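Local coordinates for protein beta-1,4-galactanase (Thielavia heterothallica, PDB 1HJS) that hydrolyses the beta-1,4-galactosidic linkages of type I arabinogalactans as a family 53 glycoside hydrolase of clan GH-A, at residues Asn39-Val44 with Ser327-Ile332; Ile175-Asp180 with Trp190-Val195; Val13-Ala18 with Trp300-Asn305. One frame throughout, in Å; residues are numbered along the deposited sequence.

Interaction 1: residues Asn39-Val44 with Ser327-Ile332; sequences NGVNTV and SVFQRI. With SO4 (sulfate ion), chain H.
Val41 runs alongside Phe329, and its CG2 methyl sits over one face of the ring, 4.1 Å from the centroid and 27° off the ring normal. The valine has CG1 anti to its own N (chi1 176°), which turns CG2 to the ring. This is a CH-pi contact placed near the rim at CG and CD2. CG1 of Val328 also packs on the ring, again offset toward the rim. At the root of the phenylalanine, CB stands 3.2 Å from the carbonyl O of Asn39, and the same oxygen lies 3.3 Å from CG of Gln330, so the carbonyl of Asn39 rests against the aliphatic parts of Phe329 and Gln330. Gly40 lets the backbones close up: its CA is 4.2 Å from that of Gln330 and makes a CH...O contact with O of Phe329. A CB on Gly40 would run into C of Phe329 and N of Gln330. The segment Ser327-Gln330 is held in 3-10 form by the bond from Gln330 N to Ser327 O (2.9 Å). Arg331 folds back over it, its NH1 donating to Ser327 OG in the guanidinium plane at 169°, while that hydroxyl is also hydrogen-bonded to O of Ser324. Further along the other segment, Asn42 ND2, besides its hydrogen bond to Thr3 O, makes a weak bond to O2 of a sulfate (3.3 Å), an ion that Arg5 also holds and that probably came from the crystallisation liquor. Val7 of strand 4-8 touches both Val41 and Phe329. Gly40, with its positive phi, is the C-prime residue of a Schellman motif that ends helix 32-38, just where the chain turns into strand 43-48 of the TIM barrel.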
loop_
_atom_site.group_PDB
_atom_site.type_symbol
_atom_site.label_atom_id
_atom_site.label_comp_id
_atom_site.label_asym_id
_atom_site.label_seq_id
_atom_site.Cartn_x
_atom_site.Cartn_y
_atom_site.Cartn_z
ATOM N N ASN A 39 -3.556 18.971 4.424
ATOM C CA ASN A 39 -3.932 18.259 5.637
ATOM C C ASN A 39 -2.835 17.397 6.263
ATOM O O ASN A 39 -3.119 16.529 7.093
ATOM C CB ASN A 39 -5.183 17.415 5.389
ATOM C CG ASN A 39 -6.441 18.259 5.297
ATOM O OD1 ASN A 39 -6.748 18.837 4.249
ATOM N ND2 ASN A 39 -7.167 18.349 6.400
ATOM N N GLY A 40 -1.585 17.635 5.870
ATOM C CA GLY A 40 -0.479 16.895 6.458
ATOM C C GLY A 40 0.094 15.712 5.701
ATOM O O GLY A 40 1.144 15.199 6.071
ATOM N N VAL A 41 -0.583 15.264 4.652
ATOM C CA VAL A 41 -0.088 14.132 3.879
ATOM C C VAL A 41 1.215 14.529 3.183
ATOM O O VAL A 41 1.309 15.623 2.622
ATOM C CB VAL A 41 -1.119 13.694 2.817
ATOM C CG1 VAL A 41 -0.542 12.573 1.951
ATOM C CG2 VAL A 41 -2.402 13.218 3.503
ATOM N N ASN A 42 2.222 13.658 3.228
ATOM C CA ASN A 42 3.491 13.968 2.569
ATOM C C ASN A 42 3.888 12.906 1.547
ATOM O O ASN A 42 4.891 13.046 0.849
ATOM C CB ASN A 42 4.618 14.165 3.597
ATOM C CG ASN A 42 5.031 12.874 4.300
ATOM O OD1 ASN A 42 4.535 11.786 4.001
ATOM N ND2 ASN A 42 5.959 12.997 5.238
ATOM N N THR A 43 3.074 11.861 1.436
ATOM C CA THR A 43 3.358 10.779 0.501
ATOM C C THR A 43 2.072 10.128 0.017
ATOM O O THR A 43 1.146 9.912 0.797
ATOM C CB THR A 43 4.210 9.670 1.167
ATOM O OG1 THR A 43 5.313 10.260 1.868
ATOM C CG2 THR A 43 4.741 8.698 0.109
ATOM N N VAL A 44 2.014 9.823 -1.273
ATOM C CA VAL A 44 0.848 9.156 -1.818
ATOM C C VAL A 44 1.264 7.815 -2.404
ATOM O O VAL A 44 2.316 7.692 -3.041
ATOM C CB VAL A 44 0.126 9.994 -2.909
ATOM C CG1 VAL A 44 -0.535 11.207 -2.271
ATOM C CG2 VAL A 44 1.111 10.414 -3.998
ATOM N N SER A 327 -7.496 15.955 8.651
ATOM C CA SER A 327 -6.433 16.732 9.281
ATOM C C SER A 327 -5.579 15.907 10.242
ATOM O O SER A 327 -4.586 16.402 10.774
ATOM C CB SER A 327 -7.022 17.931 10.032
ATOM O OG SER A 327 -7.829 17.498 11.115
ATOM N N VAL A 328 -5.966 14.654 10.467
ATOM C CA VAL A 328 -5.220 13.786 11.370
ATOM C C VAL A 328 -3.763 13.660 10.932
ATOM O O VAL A 328 -2.863 13.497 11.756
ATOM C CB VAL A 328 -5.855 12.370 11.442
ATOM C CG1 VAL A 328 -5.685 11.643 10.117
ATOM C CG2 VAL A 328 -5.226 11.574 12.582
ATOM N N PHE A 329 -3.526 13.754 9.628
ATOM C CA PHE A 329 -2.171 13.636 9.104
ATOM C C PHE A 329 -1.256 14.781 9.527
ATOM O O PHE A 329 -0.045 14.741 9.302
ATOM C CB PHE A 329 -2.228 13.493 7.586
ATOM C CG PHE A 329 -2.901 12.228 7.142
ATOM C CD1 PHE A 329 -2.250 11.000 7.271
ATOM C CD2 PHE A 329 -4.204 12.250 6.664
ATOM C CE1 PHE A 329 -2.893 9.814 6.930
ATOM C CE2 PHE A 329 -4.858 11.072 6.322
ATOM C CZ PHE A 329 -4.198 9.848 6.456
ATOM N N GLN A 330 -1.841 15.794 10.156
ATOM C CA GLN A 330 -1.074 16.934 10.644
ATOM C C GLN A 330 -0.601 16.665 12.071
ATOM O O GLN A 330 0.198 17.425 12.617
ATOM C CB GLN A 330 -1.944 18.195 10.669
ATOM C CG GLN A 330 -2.278 18.784 9.311
ATOM C CD GLN A 330 -3.215 19.975 9.414
ATOM O OE1 GLN A 330 -3.384 20.734 8.455
ATOM N NE2 GLN A 330 -3.838 20.140 10.573
ATOM N N ARG A 331 -1.092 15.583 12.669
ATOM C CA ARG A 331 -0.765 15.284 14.057
ATOM C C ARG A 331 -0.065 13.961 14.353
ATOM O O ARG A 331 -0.001 13.554 15.513
ATOM C CB ARG A 331 -2.048 15.365 14.892
ATOM C CG ARG A 331 -2.858 16.640 14.654
ATOM C CD ARG A 331 -4.057 16.729 15.591
ATOM N NE ARG A 331 -5.115 15.773 15.267
ATOM C CZ ARG A 331 -6.026 15.953 14.315
ATOM N NH1 ARG A 331 -6.018 17.058 13.580
ATOM N NH2 ARG A 331 -6.960 15.034 14.108
ATOM N N ILE A 332 0.463 13.297 13.327
ATOM C CA ILE A 332 1.144 12.017 13.529
ATOM C C ILE A 332 2.561 11.986 12.962
ATOM O O ILE A 332 2.988 13.005 12.391
ATOM C CB ILE A 332 0.341 10.857 12.903
ATOM C CG1 ILE A 332 0.186 11.075 11.398
ATOM C CG2 ILE A 332 -1.020 10.749 13.575
ATOM C CD1 ILE A 332 -0.545 9.961 10.686
ATOM O OXT ILE A 332 3.232 10.938 13.102
HETATM S S SO4 H . 7.610 16.340 6.413
HETATM O O1 SO4 H . 8.451 17.412 7.292
HETATM O O2 SO4 H . 7.882 15.060 7.033
HETATM O O3 SO4 H . 6.348 16.657 6.418
HETATM O O4 SO4 H . 8.257 16.393 5.129
#

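Interaction 2: residues Ile175-Asp180 with Trp190-Val195; sequences IMIHLD and WWYTNV
Leu179 reaches from its strand into the angle between Trp191 and Tyr192 of the helix. Its CB leaves the strand toward the helix, and CG stands anti to the carbonyl carbon (chi1 -87°), from where the two methyls part. CD1 sits over the centre of the six-membered ring of Trp191, 3.9 Å from the centroid and only 6° off the normal, a CH-pi contact. CD2 lies between the two, 3.7 Å from CB of Trp191 and 3.7 Å from ring atom CE2 of Tyr192. Two residues earlier, Ile177 touches both rings with one methyl, CG2, obliquely to each, 3.7 Å from Trp191 CZ3 and 3.9 Å from Tyr192 CE1, while Tyr192 runs antiparallel alongside Ile177, bringing its OH to 3.4 Å from O of Ile177. The face of the Trp191 indole opposite Leu179 is covered by CG2 of Val195, one helical turn on. Trp150 of helix 150-165 meets Trp191 edge-to-face, and Met209 of strand 208-212 touches Tyr192. The contact is thus the strand-to-helix packing of one beta-alpha-beta unit, in which helix 185-196 covers the outside of barrel strand 174-179 and the chain then returns as strand 208-212.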
loop_
_atom_site.group_PDB
_atom_site.type_symbol
_atom_site.label_atom_id
_atom_site.label_comp_id
_atom_site.label_asym_id
_atom_site.label_seq_id
_atom_site.Cartn_x
_atom_site.Cartn_y
_atom_site.Cartn_z
ATOM N N ILE A 175 13.134 -0.222 -1.249
ATOM C CA ILE A 175 12.419 -1.374 -1.781
ATOM C C ILE A 175 11.634 -2.063 -0.673
ATOM O O ILE A 175 12.181 -2.413 0.373
ATOM C CB ILE A 175 13.395 -2.360 -2.443
ATOM C CG1 ILE A 175 14.112 -1.657 -3.599
ATOM C CG2 ILE A 175 12.642 -3.579 -2.955
ATOM C CD1 ILE A 175 15.222 -2.469 -4.233
ATOM N N MET A 176 10.344 -2.258 -0.914
ATOM C CA MET A 176 9.471 -2.864 0.085
ATOM C C MET A 176 8.797 -4.164 -0.323
ATOM O O MET A 176 8.439 -4.355 -1.480
ATOM C CB MET A 176 8.380 -1.862 0.473
ATOM C CG MET A 176 7.263 -2.449 1.328
ATOM S SD MET A 176 5.885 -1.297 1.493
ATOM C CE MET A 176 6.561 -0.136 2.657
ATOM N N ILE A 177 8.646 -5.057 0.651
ATOM C CA ILE A 177 7.940 -6.317 0.464
ATOM C C ILE A 177 6.706 -6.106 1.330
ATOM O O ILE A 177 6.812 -5.716 2.498
ATOM C CB ILE A 177 8.755 -7.529 0.954
ATOM C CG1 ILE A 177 9.877 -7.822 -0.049
ATOM C CG2 ILE A 177 7.848 -8.748 1.097
ATOM C CD1 ILE A 177 10.812 -8.955 0.367
ATOM N N HIS A 178 5.540 -6.351 0.745
ATOM C CA HIS A 178 4.267 -6.118 1.411
ATOM C C HIS A 178 3.401 -7.363 1.595
ATOM O O HIS A 178 3.024 -8.014 0.624
ATOM C CB HIS A 178 3.498 -5.062 0.598
ATOM C CG HIS A 178 2.086 -4.839 1.045
ATOM N ND1 HIS A 178 1.118 -4.327 0.206
ATOM C CD2 HIS A 178 1.478 -5.045 2.238
ATOM C CE1 HIS A 178 -0.025 -4.231 0.862
ATOM N NE2 HIS A 178 0.166 -4.661 2.096
ATOM N N LEU A 179 3.087 -7.667 2.854
ATOM C CA LEU A 179 2.240 -8.800 3.221
ATOM C C LEU A 179 0.978 -8.272 3.913
ATOM O O LEU A 179 0.984 -7.183 4.490
ATOM C CB LEU A 179 2.988 -9.731 4.187
ATOM C CG LEU A 179 3.879 -10.841 3.619
ATOM C CD1 LEU A 179 4.722 -10.332 2.476
ATOM C CD2 LEU A 179 4.734 -11.416 4.749
ATOM N N ASP A 180 -0.103 -9.040 3.856
ATOM C CA ASP A 180 -1.346 -8.631 4.505
ATOM C C ASP A 180 -1.307 -9.038 5.983
ATOM O O ASP A 180 -0.289 -9.532 6.470
ATOM C CB ASP A 180 -2.537 -9.295 3.811
ATOM C CG ASP A 180 -2.592 -10.791 4.051
ATOM O OD1 ASP A 180 -1.521 -11.433 4.071
ATOM O OD2 ASP A 180 -3.709 -11.326 4.215
ATOM N N TRP A 190 6.486 -16.940 9.272
ATOM C CA TRP A 190 6.482 -18.099 8.387
ATOM C C TRP A 190 6.937 -17.709 6.976
ATOM O O TRP A 190 7.775 -18.380 6.366
ATOM C CB TRP A 190 5.066 -18.680 8.345
ATOM C CG TRP A 190 4.801 -19.684 7.261
ATOM C CD1 TRP A 190 5.199 -20.991 7.226
ATOM C CD2 TRP A 190 4.037 -19.463 6.068
ATOM N NE1 TRP A 190 4.724 -21.599 6.084
ATOM C CE2 TRP A 190 4.009 -20.684 5.356
ATOM C CE3 TRP A 190 3.375 -18.350 5.531
ATOM C CZ2 TRP A 190 3.341 -20.824 4.135
ATOM C CZ3 TRP A 190 2.710 -18.488 4.312
ATOM C CH2 TRP A 190 2.702 -19.722 3.629
ATOM N N TRP A 191 6.391 -16.609 6.469
ATOM C CA TRP A 191 6.710 -16.147 5.125
ATOM C C TRP A 191 8.165 -15.709 4.956
ATOM O O TRP A 191 8.889 -16.257 4.122
ATOM C CB TRP A 191 5.784 -14.988 4.736
ATOM C CG TRP A 191 5.740 -14.728 3.255
ATOM C CD1 TRP A 191 4.858 -15.259 2.355
ATOM C CD2 TRP A 191 6.613 -13.876 2.506
ATOM N NE1 TRP A 191 5.125 -14.786 1.095
ATOM C CE2 TRP A 191 6.199 -13.936 1.157
ATOM C CE3 TRP A 191 7.709 -13.067 2.843
ATOM C CZ2 TRP A 191 6.838 -13.214 0.140
ATOM C CZ3 TRP A 191 8.347 -12.348 1.830
ATOM C CH2 TRP A 191 7.907 -12.429 0.496
ATOM N N TYR A 192 8.590 -14.721 5.737
ATOM C CA TYR A 192 9.961 -14.222 5.632
ATOM C C TYR A 192 11.017 -15.291 5.905
ATOM O O TYR A 192 12.035 -15.350 5.217
ATOM C CB TYR A 192 10.168 -13.028 6.568
ATOM C CG TYR A 192 9.551 -11.745 6.042
ATOM C CD1 TYR A 192 10.046 -11.136 4.885
ATOM C CD2 TYR A 192 8.456 -11.160 6.678
ATOM C CE1 TYR A 192 9.463 -9.972 4.373
ATOM C CE2 TYR A 192 7.864 -9.999 6.175
ATOM C CZ TYR A 192 8.369 -9.413 5.025
ATOM O OH TYR A 192 7.777 -8.271 4.524
ATOM N N THR A 193 10.773 -16.142 6.893
ATOM C CA THR A 193 11.733 -17.193 7.215
ATOM C C THR A 193 11.954 -18.129 6.026
ATOM O O THR A 193 13.093 -18.413 5.647
ATOM C CB THR A 193 11.270 -18.021 8.426
ATOM O OG1 THR A 193 11.209 -17.178 9.585
ATOM C CG2 THR A 193 12.243 -19.170 8.692
ATOM N N ASN A 194 10.865 -18.595 5.425
ATOM C CA ASN A 194 10.966 -19.510 4.294
ATOM C C ASN A 194 11.497 -18.873 3.016
ATOM O O ASN A 194 12.179 -19.522 2.227
ATOM C CB ASN A 194 9.613 -20.167 4.038
ATOM C CG ASN A 194 9.309 -21.259 5.042
ATOM O OD1 ASN A 194 10.046 -22.239 5.139
ATOM N ND2 ASN A 194 8.226 -21.097 5.797
ATOM N N VAL A 195 11.184 -17.603 2.805
ATOM C CA VAL A 195 11.669 -16.914 1.623
ATOM C C VAL A 195 13.167 -16.622 1.741
ATOM O O VAL A 195 13.928 -16.872 0.806
ATOM C CB VAL A 195 10.908 -15.588 1.405
ATOM C CG1 VAL A 195 11.594 -14.755 0.332
ATOM C CG2 VAL A 195 9.473 -15.885 0.988
#

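Interaction 3: residues Val13-Ala18 with Trp300-Asn305; sequences VVEERA and WIHNAN
Glu15, on the short helix that follows the first strand of the TIM barrel, carries a His-carboxylate hydrogen bond to His302 in the loop after the last strand, 290-296. Two hydrogen bonds make up the polar part, one to each carboxylate oxygen. OE1 takes the ND1-H of His302 at 2.6 Å, nearly straight at 164°; the oxygen lies in the imidazole plane and is met on its syn side, somewhat out of the carboxylate plane. OE2 uses its syn lone pair for the backbone N-H of His302, at 2.9 Å. Both oxygens therefore grip the same residue, which fixes the rotation of the carboxylate and of the imidazole, and a charged glutamate would probably favour a protonated ring. The glutamate chain is bent at chi2 (-70°), which brings the carboxylate against the loop. A glutamine here would keep the length but is likely to leave either the ring ND1-H or the backbone N-H facing an amide nitrogen, with the imidazole less firmly held.

Van der Waals contacts fill in around the carboxylate. CG1 of Ile301 lies 3.5 Å from OE2, and CB of Ala18 comes 4.2 Å from His302 CE1. Tyr22 touches Glu15 from a loop, while Ser11 touches Trp300. The indole of Trp300 stands nearly upright to the carboxylate, the planes 75° apart, with Glu15 OE2 in the plane of the ring 3.3 Å from CD1.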
loop_
_atom_site.group_PDB
_atom_site.type_symbol
_atom_site.label_atom_id
_atom_site.label_comp_id
_atom_site.label_asym_id
_atom_site.label_seq_id
_atom_site.Cartn_x
_atom_site.Cartn_y
_atom_site.Cartn_z
ATOM N N VAL A 13 -7.962 9.922 -10.591
ATOM C CA VAL A 13 -8.390 10.235 -11.954
ATOM C C VAL A 13 -9.671 9.494 -12.337
ATOM O O VAL A 13 -10.509 10.019 -13.069
ATOM C CB VAL A 13 -7.266 9.926 -12.980
ATOM C CG1 VAL A 13 -7.829 9.903 -14.399
ATOM C CG2 VAL A 13 -6.185 10.997 -12.877
ATOM N N VAL A 14 -9.828 8.273 -11.838
ATOM C CA VAL A 14 -11.035 7.511 -12.134
ATOM C C VAL A 14 -12.237 8.292 -11.603
ATOM O O VAL A 14 -13.262 8.414 -12.277
ATOM C CB VAL A 14 -10.995 6.111 -11.468
ATOM C CG1 VAL A 14 -12.360 5.435 -11.580
ATOM C CG2 VAL A 14 -9.942 5.246 -12.146
ATOM N N GLU A 15 -12.099 8.832 -10.395
ATOM C CA GLU A 15 -13.175 9.601 -9.776
ATOM C C GLU A 15 -13.403 10.957 -10.437
ATOM O O GLU A 15 -14.544 11.375 -10.615
ATOM C CB GLU A 15 -12.895 9.791 -8.284
ATOM C CG GLU A 15 -13.125 8.533 -7.459
ATOM C CD GLU A 15 -14.598 8.160 -7.348
ATOM O OE1 GLU A 15 -15.275 8.051 -8.391
ATOM O OE2 GLU A 15 -15.077 7.970 -6.209
ATOM N N GLU A 16 -12.327 11.646 -10.797
ATOM C CA GLU A 16 -12.473 12.941 -11.450
ATOM C C GLU A 16 -13.198 12.742 -12.777
ATOM O O GLU A 16 -14.054 13.542 -13.151
ATOM C CB GLU A 16 -11.100 13.583 -11.677
ATOM C CG GLU A 16 -10.352 13.854 -10.379
ATOM C CD GLU A 16 -8.959 14.412 -10.595
ATOM O OE1 GLU A 16 -8.358 14.140 -11.655
ATOM O OE2 GLU A 16 -8.456 15.105 -9.688
ATOM N N ARG A 17 -12.868 11.662 -13.481
ATOM C CA ARG A 17 -13.510 11.373 -14.762
ATOM C C ARG A 17 -14.969 10.989 -14.557
ATOM O O ARG A 17 -15.777 11.074 -15.479
ATOM C CB ARG A 17 -12.789 10.237 -15.485
ATOM C CG ARG A 17 -11.439 10.627 -16.055
ATOM C CD ARG A 17 -10.747 9.423 -16.655
ATOM N NE ARG A 17 -9.449 9.774 -17.215
ATOM C CZ ARG A 17 -8.527 8.885 -17.572
ATOM N NH1 ARG A 17 -8.755 7.588 -17.424
ATOM N NH2 ARG A 17 -7.373 9.303 -18.075
ATOM N N ALA A 18 -15.299 10.555 -13.346
ATOM C CA ALA A 18 -16.670 10.170 -13.030
ATOM C C ALA A 18 -17.465 11.386 -12.564
ATOM O O ALA A 18 -18.622 11.261 -12.157
ATOM C CB ALA A 18 -16.687 9.093 -11.956
ATOM N N TRP A 300 -12.233 7.691 -2.423
ATOM C CA TRP A 300 -12.963 6.881 -3.397
ATOM C C TRP A 300 -14.436 6.803 -2.991
ATOM O O TRP A 300 -14.942 5.736 -2.614
ATOM C CB TRP A 300 -12.355 5.477 -3.456
ATOM C CG TRP A 300 -12.661 4.729 -4.713
ATOM C CD1 TRP A 300 -13.551 5.084 -5.692
ATOM C CD2 TRP A 300 -12.094 3.479 -5.120
ATOM N NE1 TRP A 300 -13.571 4.129 -6.677
ATOM C CE2 TRP A 300 -12.686 3.134 -6.352
ATOM C CE3 TRP A 300 -11.142 2.615 -4.559
ATOM C CZ2 TRP A 300 -12.358 1.958 -7.039
ATOM C CZ3 TRP A 300 -10.817 1.442 -5.241
ATOM C CH2 TRP A 300 -11.426 1.128 -6.469
ATOM N N ILE A 301 -15.123 7.935 -3.087
ATOM C CA ILE A 301 -16.519 8.015 -2.684
ATOM C C ILE A 301 -17.520 7.154 -3.456
ATOM O O ILE A 301 -18.603 6.872 -2.943
ATOM C CB ILE A 301 -16.994 9.486 -2.668
ATOM C CG1 ILE A 301 -16.934 10.087 -4.074
ATOM C CG2 ILE A 301 -16.120 10.291 -1.708
ATOM C CD1 ILE A 301 -17.410 11.529 -4.130
ATOM N N HIS A 302 -17.178 6.728 -4.670
ATOM C CA HIS A 302 -18.086 5.879 -5.435
ATOM C C HIS A 302 -17.877 4.400 -5.103
ATOM O O HIS A 302 -18.497 3.519 -5.697
ATOM C CB HIS A 302 -17.928 6.120 -6.940
ATOM C CG HIS A 302 -18.566 7.390 -7.411
ATOM N ND1 HIS A 302 -17.842 8.445 -7.925
ATOM C CD2 HIS A 302 -19.862 7.785 -7.419
ATOM C CE1 HIS A 302 -18.663 9.435 -8.229
ATOM N NE2 HIS A 302 -19.895 9.061 -7.932
ATOM N N ASN A 303 -16.993 4.145 -4.146
ATOM C CA ASN A 303 -16.701 2.792 -3.673
ATOM C C ASN A 303 -16.481 2.979 -2.175
ATOM O O ASN A 303 -15.485 2.532 -1.611
ATOM C CB ASN A 303 -15.434 2.250 -4.345
ATOM C CG ASN A 303 -15.069 0.847 -3.874
ATOM O OD1 ASN A 303 -15.940 -0.005 -3.685
ATOM N ND2 ASN A 303 -13.772 0.599 -3.694
ATOM N N ALA A 304 -17.441 3.656 -1.551
ATOM C CA ALA A 304 -17.388 4.005 -0.134
ATOM C C ALA A 304 -17.002 2.910 0.845
ATOM O O ALA A 304 -16.268 3.170 1.800
ATOM C CB ALA A 304 -18.717 4.626 0.289
ATOM N N ASN A 305 -17.501 1.697 0.637
ATOM C CA ASN A 305 -17.182 0.602 1.548
ATOM C C ASN A 305 -15.754 0.099 1.333
ATOM O O ASN A 305 -15.221 -0.668 2.139
ATOM C CB ASN A 305 -18.179 -0.547 1.372
ATOM C CG ASN A 305 -18.142 -1.144 -0.021
ATOM O OD1 ASN A 305 -18.371 -0.452 -1.013
ATOM N ND2 ASN A 305 -17.856 -2.440 -0.101
#

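Overall arrangement
All three contacts belong to one TIM barrel: interactions 1 and 2 reach the barrel sheet, interaction 3 joins a helix and a loop beside it. Interactions 1 and 3 each tie the first part of the chain to what follows the last strand; their segments alternate along the sequence, with centres 21 Å apart. Interaction 2, local to one beta-alpha-beta unit, is nested along the chain inside the loops both others close, across the molecular centre, 27 Å from interaction 1 and 31 Å from interaction 3, centre to centre. Side chain to side chain, Leu179 is about 6 Å from Glu135, the proton donor, and Trp300 and Phe329 are about 10 and 12 Å from Glu245, the nucleophile.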